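Local coordinates for regulatory protein RecX (Lactobacillus reuteri, PDB 3D5L), which probably modulates the activity of the recombinase RecA, as a member of the RecX family of DNA-repair regulators, at residues R76-S79 and D80-K84; R133-L136 and R137-I141. All blocks are in the same frame, centred on the assembly; numbering follows the deposited sequence.

Contact 1. Residues R76-S79 and D80-K84; sequences RTES and DIVKK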
ATOM      1  N   ARG A  76      -0.089  -1.797  -3.872  1.00 15.84           N
ATOM      2  CA  ARG A  76       0.326  -0.919  -2.774  1.00 13.39           C
ATOM      3  C   ARG A  76      -0.394  -1.217  -1.467  1.00 14.22           C
ATOM      4  O   ARG A  76      -1.557  -1.618  -1.474  1.00 14.74           O
ATOM      5  CB  ARG A  76       0.013   0.550  -3.086  1.00 10.03           C
ATOM      6  CG  ARG A  76       0.246   1.000  -4.506  1.00  9.78           C
ATOM      7  CD  ARG A  76       1.711   1.084  -4.853  1.00  4.52           C
ATOM      8  NE  ARG A  76       1.871   1.620  -6.195  1.00  5.55           N
ATOM      9  CZ  ARG A  76       3.041   1.824  -6.781  1.00  8.32           C
ATOM     10  NH1 ARG A  76       4.175   1.531  -6.138  1.00  6.89           N
ATOM     11  NH2 ARG A  76       3.077   2.323  -8.010  1.00  7.95           N
ATOM     12  N   THR A  77       0.296  -0.977  -0.352  1.00 14.39           N
ATOM     13  CA  THR A  77      -0.276  -1.155   0.983  1.00 15.22           C
ATOM     14  C   THR A  77      -0.820   0.219   1.349  1.00 16.50           C
ATOM     15  O   THR A  77      -0.612   1.199   0.620  1.00 16.79           O
ATOM     16  CB  THR A  77       0.788  -1.481   2.056  1.00 15.53           C
ATOM     17  OG1 THR A  77       1.763  -0.429   2.077  1.00 12.87           O
ATOM     18  CG2 THR A  77       1.469  -2.812   1.780  1.00 12.27           C
ATOM     19  N   GLU A  78      -1.499   0.295   2.484  1.00 15.57           N
ATOM     20  CA  GLU A  78      -2.041   1.561   2.944  1.00 16.91           C
ATOM     21  C   GLU A  78      -0.873   2.482   3.283  1.00 16.39           C
ATOM     22  O   GLU A  78      -0.872   3.663   2.938  1.00 17.19           O
ATOM     23  CB  GLU A  78      -2.911   1.331   4.183  1.00 19.10           C
ATOM     24  CG  GLU A  78      -3.281   2.600   4.919  1.00 24.83           C
ATOM     25  CD  GLU A  78      -4.172   2.339   6.121  1.00 28.13           C
ATOM     26  OE1 GLU A  78      -5.325   1.883   5.916  1.00 28.45           O
ATOM     27  OE2 GLU A  78      -3.710   2.590   7.264  1.00 28.06           O
ATOM     28  N   SER A  79       0.131   1.933   3.954  1.00 15.04           N
ATOM     29  CA  SER A  79       1.289   2.728   4.329  1.00 15.05           C
ATOM     30  C   SER A  79       2.052   3.227   3.105  1.00 14.75           C
ATOM     31  O   SER A  79       2.821   4.178   3.209  1.00 13.34           O
ATOM     32  CB  SER A  79       2.221   1.935   5.251  1.00 13.26           C
ATOM     33  OG  SER A  79       2.812   0.844   4.579  1.00 15.60           O
ATOM     34  N   ASP A  80       1.856   2.589   1.949  1.00 14.55           N
ATOM     35  CA  ASP A  80       2.523   3.056   0.731  1.00 13.77           C
ATOM     36  C   ASP A  80       1.785   4.307   0.267  1.00 13.12           C
ATOM     37  O   ASP A  80       2.396   5.280  -0.171  1.00 13.36           O
ATOM     38  CB  ASP A  80       2.473   2.011  -0.389  1.00 15.68           C
ATOM     39  CG  ASP A  80       3.450   0.864  -0.177  1.00 17.00           C
ATOM     40  OD1 ASP A  80       4.482   1.062   0.510  1.00 17.16           O
ATOM     41  OD2 ASP A  80       3.188  -0.232  -0.724  1.00 15.37           O
ATOM     42  N   ILE A  81       0.460   4.271   0.371  1.00 12.11           N
ATOM     43  CA  ILE A  81      -0.367   5.401  -0.025  1.00 11.33           C
ATOM     44  C   ILE A  81      -0.114   6.615   0.872  1.00  9.89           C
ATOM     45  O   ILE A  81       0.016   7.731   0.381  1.00  8.29           O
ATOM     46  CB  ILE A  81      -1.849   5.032   0.041  1.00 11.42           C
ATOM     47  CG1 ILE A  81      -2.127   3.849  -0.888  1.00 12.55           C
ATOM     48  CG2 ILE A  81      -2.703   6.244  -0.316  1.00 13.80           C
ATOM     49  CD1 ILE A  81      -1.763   4.097  -2.337  1.00 14.64           C
ATOM     50  N   VAL A  82      -0.051   6.376   2.181  1.00  9.52           N
ATOM     51  CA  VAL A  82       0.212   7.413   3.182  1.00  9.13           C
ATOM     52  C   VAL A  82       1.586   8.020   2.927  1.00 11.31           C
ATOM     53  O   VAL A  82       1.753   9.235   2.902  1.00 12.33           O
ATOM     54  CB  VAL A  82       0.209   6.815   4.611  1.00  8.10           C
ATOM     55  CG1 VAL A  82       0.766   7.804   5.610  1.00  5.81           C
ATOM     56  CG2 VAL A  82      -1.204   6.414   5.001  1.00  6.87           C
ATOM     57  N   LYS A  83       2.567   7.150   2.734  1.00 12.70           N
ATOM     58  CA  LYS A  83       3.928   7.566   2.470  1.00 14.24           C
ATOM     59  C   LYS A  83       3.986   8.357   1.165  1.00 14.21           C
ATOM     60  O   LYS A  83       4.777   9.293   1.023  1.00 14.78           O
ATOM     61  CB  LYS A  83       4.815   6.323   2.404  1.00 18.34           C
ATOM     62  CG  LYS A  83       6.298   6.596   2.367  1.00 24.34           C
ATOM     63  CD  LYS A  83       7.087   5.330   2.690  1.00 28.24           C
ATOM     64  CE  LYS A  83       8.581   5.604   2.603  1.00 32.81           C
ATOM     65  NZ  LYS A  83       8.969   6.761   3.481  1.00 36.26           N
ATOM     66  N   LYS A  84       3.123   7.990   0.221  1.00 12.69           N
ATOM     67  CA  LYS A  84       3.061   8.651  -1.076  1.00 12.09           C
ATOM     68  C   LYS A  84       2.404  10.029  -0.996  1.00 10.43           C
ATOM     69  O   LYS A  84       2.838  10.966  -1.650  1.00  6.61           O
ATOM     70  CB  LYS A  84       2.277   7.784  -2.060  1.00 15.78           C
ATOM     71  CG  LYS A  84       2.903   7.686  -3.435  1.00 18.02           C
ATOM     72  CD  LYS A  84       2.702   8.907  -4.294  1.00 13.20           C
ATOM     73  CE  LYS A  84       3.522   8.749  -5.580  1.00 15.95           C
ATOM     74  NZ  LYS A  84       3.365   9.854  -6.554  1.00 11.43           N
TER
HETATM   75  O   HOH W   1       4.273  -0.086  -3.297  1.00 26.39           O
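Thr-77 is the N-cap of helix 78-87, and the side chain of Asp-80, three residues on, reaches back over it to take the cap's own amide. Thr-77 N gives a nearly straight hydrogen bond to Asp-80 OD2 (3.0 Å, 173° at the hydrogen). That N-H comes in from above the carboxylate plane, about 40° out of it. What brings the acid there is its first torsion: CG sits opposite the carbonyl carbon and next to the backbone N (chi1 -76°), which swings the carboxylate back toward the start of the helix. Thr-77 OG1 lies 3.0 Å from Asp-80 N, and the same hydroxyl donates to Ser-79 OG, which goes on to Lys-139 O. The bond from the cap amide to the third residue of the helix is the one that belongs to a capping box, and it opens a helix of the first three-helix domain of RecX. A water bridges Asp-80 OD2 (2.8 Å from the water O) to Arg-76 NH1, lying in the plane of the guanidinium at its edge, while Arg-76 NH2 is bound by Tyr-70 O. Replaced by an alanine, Asp-80 would probably leave the Thr-77 amide without its acceptor and the water without its carboxylate, freeing the turn before the helix to shift. After the cap the regular ladder begins: Ile-81 N reaches Thr-77 O at 3.3 Å, and Val-82 N meets Glu-78 O at 2.9 Å. Ile-81 CD1 rests 4.0 Å from Arg-76 CB, and the Ile-81 side chain also touches Leu-99 and Leu-102 of helix 92-104.

Contact 2. Residues R133-L136 and R137-I141; sequences RQHL and RQKGI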
ATOM      1  N   ARG A 133       6.675 -11.985   9.404  1.00 12.81           N
ATOM      2  CA  ARG A 133       5.851 -11.265  10.373  1.00 15.28           C
ATOM      3  C   ARG A 133       6.459  -9.902  10.699  1.00 15.99           C
ATOM      4  O   ARG A 133       5.759  -8.894  10.801  1.00 18.21           O
ATOM      5  CB  ARG A 133       5.711 -12.084  11.666  1.00 16.15           C
ATOM      6  CG  ARG A 133       4.691 -11.523  12.668  1.00 18.23           C
ATOM      7  CD  ARG A 133       4.642 -12.348  13.965  1.00 19.90           C
ATOM      8  NE  ARG A 133       4.367 -13.758  13.723  1.00 23.15           N
ATOM      9  CZ  ARG A 133       5.205 -14.746  14.041  1.00 27.75           C
ATOM     10  NH1 ARG A 133       6.373 -14.467  14.622  1.00 27.62           N
ATOM     11  NH2 ARG A 133       4.885 -16.014  13.772  1.00 23.88           N
ATOM     12  N   GLN A 134       7.771  -9.884  10.870  1.00 16.69           N
ATOM     13  CA  GLN A 134       8.478  -8.659  11.174  1.00 17.70           C
ATOM     14  C   GLN A 134       8.394  -7.684  10.004  1.00 16.45           C
ATOM     15  O   GLN A 134       8.226  -6.487  10.203  1.00 14.88           O
ATOM     16  CB  GLN A 134       9.940  -8.976  11.492  1.00 21.06           C
ATOM     17  CG  GLN A 134      10.799  -7.752  11.737  1.00 26.62           C
ATOM     18  CD  GLN A 134      12.193  -8.108  12.223  1.00 30.59           C
ATOM     19  OE1 GLN A 134      12.933  -8.840  11.556  1.00 31.04           O
ATOM     20  NE2 GLN A 134      12.563  -7.578  13.389  1.00 31.60           N
ATOM     21  N   HIS A 135       8.503  -8.196   8.782  1.00 16.97           N
ATOM     22  CA  HIS A 135       8.442  -7.337   7.604  1.00 17.22           C
ATOM     23  C   HIS A 135       7.052  -6.735   7.393  1.00 16.30           C
ATOM     24  O   HIS A 135       6.927  -5.572   7.020  1.00 18.32           O
ATOM     25  CB  HIS A 135       8.838  -8.119   6.355  1.00 21.85           C
ATOM     26  CG  HIS A 135       8.966  -7.271   5.131  1.00 26.87           C
ATOM     27  ND1 HIS A 135      10.147  -6.661   4.769  1.00 30.26           N
ATOM     28  CD2 HIS A 135       8.048  -6.894   4.206  1.00 29.87           C
ATOM     29  CE1 HIS A 135       9.954  -5.946   3.673  1.00 31.51           C
ATOM     30  NE2 HIS A 135       8.689  -6.071   3.312  1.00 30.99           N
ATOM     31  N   LEU A 136       6.010  -7.525   7.622  1.00 13.42           N
ATOM     32  CA  LEU A 136       4.648  -7.034   7.446  1.00 11.06           C
ATOM     33  C   LEU A 136       4.241  -6.062   8.552  1.00 10.94           C
ATOM     34  O   LEU A 136       3.422  -5.174   8.323  1.00 10.05           O
ATOM     35  CB  LEU A 136       3.671  -8.212   7.351  1.00  7.92           C
ATOM     36  CG  LEU A 136       3.870  -9.015   6.054  1.00  9.92           C
ATOM     37  CD1 LEU A 136       3.079 -10.320   6.104  1.00  9.76           C
ATOM     38  CD2 LEU A 136       3.457  -8.159   4.847  1.00  8.96           C
ATOM     39  N   ARG A 137       4.802  -6.229   9.748  1.00 11.40           N
ATOM     40  CA  ARG A 137       4.509  -5.312  10.847  1.00 14.73           C
ATOM     41  C   ARG A 137       5.057  -3.947  10.427  1.00 15.10           C
ATOM     42  O   ARG A 137       4.418  -2.920  10.646  1.00 15.80           O
ATOM     43  CB  ARG A 137       5.194  -5.757  12.149  1.00 15.41           C
ATOM     44  CG  ARG A 137       4.412  -6.755  12.994  1.00 17.11           C
ATOM     45  CD  ARG A 137       5.290  -7.348  14.108  1.00 18.64           C
ATOM     46  NE  ARG A 137       4.517  -8.133  15.066  1.00 19.30           N
ATOM     47  CZ  ARG A 137       5.040  -8.971  15.962  1.00 21.88           C
ATOM     48  NH1 ARG A 137       6.356  -9.152  16.033  1.00 20.37           N
ATOM     49  NH2 ARG A 137       4.241  -9.621  16.801  1.00 18.58           N
ATOM     50  N   GLN A 138       6.229  -3.947   9.798  1.00 15.41           N
ATOM     51  CA  GLN A 138       6.855  -2.701   9.338  1.00 19.24           C
ATOM     52  C   GLN A 138       6.092  -2.046   8.187  1.00 17.71           C
ATOM     53  O   GLN A 138       6.213  -0.847   7.965  1.00 19.19           O
ATOM     54  CB  GLN A 138       8.307  -2.950   8.901  1.00 22.15           C
ATOM     55  CG  GLN A 138       9.263  -3.372  10.018  1.00 28.66           C
ATOM     56  CD  GLN A 138      10.715  -3.511   9.531  1.00 35.39           C
ATOM     57  OE1 GLN A 138      11.337  -2.532   9.095  1.00 37.05           O
ATOM     58  NE2 GLN A 138      11.257  -4.729   9.605  1.00 36.18           N
ATOM     59  N   LYS A 139       5.319  -2.840   7.450  1.00 18.81           N
ATOM     60  CA  LYS A 139       4.524  -2.344   6.328  1.00 17.55           C
ATOM     61  C   LYS A 139       3.186  -1.802   6.834  1.00 15.95           C
ATOM     62  O   LYS A 139       2.307  -1.442   6.044  1.00 14.71           O
ATOM     63  CB  LYS A 139       4.272  -3.466   5.314  1.00 20.67           C
ATOM     64  CG  LYS A 139       5.487  -3.897   4.521  1.00 22.60           C
ATOM     65  CD  LYS A 139       5.901  -2.832   3.511  1.00 29.49           C
ATOM     66  CE  LYS A 139       7.098  -3.309   2.681  1.00 35.21           C
ATOM     67  NZ  LYS A 139       7.429  -2.410   1.536  1.00 38.78           N
ATOM     68  N   GLY A 140       3.039  -1.775   8.157  1.00 13.86           N
ATOM     69  CA  GLY A 140       1.834  -1.252   8.778  1.00 13.87           C
ATOM     70  C   GLY A 140       0.638  -2.181   8.913  1.00 13.92           C
ATOM     71  O   GLY A 140      -0.475  -1.721   9.190  1.00 13.29           O
ATOM     72  N   ILE A 141       0.857  -3.481   8.745  1.00 13.27           N
ATOM     73  CA  ILE A 141      -0.226  -4.455   8.813  1.00 11.67           C
ATOM     74  C   ILE A 141      -0.484  -5.020  10.219  1.00 11.57           C
ATOM     75  O   ILE A 141       0.444  -5.387  10.936  1.00 12.10           O
ATOM     76  CB  ILE A 141       0.056  -5.595   7.811  1.00 13.32           C
ATOM     77  CG1 ILE A 141       0.471  -4.974   6.465  1.00 16.11           C
ATOM     78  CG2 ILE A 141      -1.186  -6.476   7.635  1.00 12.63           C
ATOM     79  CD1 ILE A 141       0.500  -5.944   5.289  1.00 16.63           C
TER
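Leu-136 O takes a hydrogen bond from Ile-141 N, five residues ahead (3.1 Å), while Gly-140 N turns back to Arg-137 O, and with Gly-140 at positive phi (84°) the two bonds close helix 129-138 in a Schellman motif. A side chain at Gly-140 would be pressed against the carbonyl O of Lys-139, which explains the glycine. The motif ends a helix of the second three-helix domain, and the apolar contact that goes with it is between Leu-136 CD2 and Ile-141 CD1, 3.7 Å apart, where the two side chains cross at a slant. Both also lie on Ala-114 of helix 110-124, so these two side chains are buried against that helix. Before the cap, the regular bonds run from Arg-137 N to Arg-133 O and from Gln-138 N to Gln-134 O, the latter long at 3.3 Å. Lys-139 N has only weak bonds, to His-135 O and Leu-136 O, as the helical pattern gives out. Toward helix 143-149, Arg-133 and Arg-137 run alongside each other in the same direction. Arg-133 CD lies over one face of the Arg-137 guanidinium, 3.9 Å above its centre, and the two guanidinium planes are turned 60° apart. Arg-137 NE pairs with Glu-143, which probably eases the closeness of the two like charges. Gln-134 and Gln-138 are likewise aligned, with their amide planes nearly perpendicular. The Lys-139 chain bends at its second torsion (chi2 -71°), which folds its methylene carbons back to the His-135 ring; the ring also meets Tyr-117, nearly parallel to it, and Lys-139 CE lies 3.2 Å from His-135 NE2.

In the fold
Contact 1 and contact 2 follow each other along the chain, one at the start of helix 78-87 and the other at the end of helix 129-138, with their centres about 13 Å apart. They belong to the first and second three-helix domains, with helices 92-104 and 110-124 between them in sequence. Helix 110-124 is shared ground: Thr-77 touches its Asp-110 and Tyr-113, while contact 2 packs on the same helix. The two ends also meet directly, since Ser-79 OG lies 2.8 Å from Lys-139 O, probably as a hydrogen bond. A helix start of one domain thus touches a helix end of the next in this elongated chain.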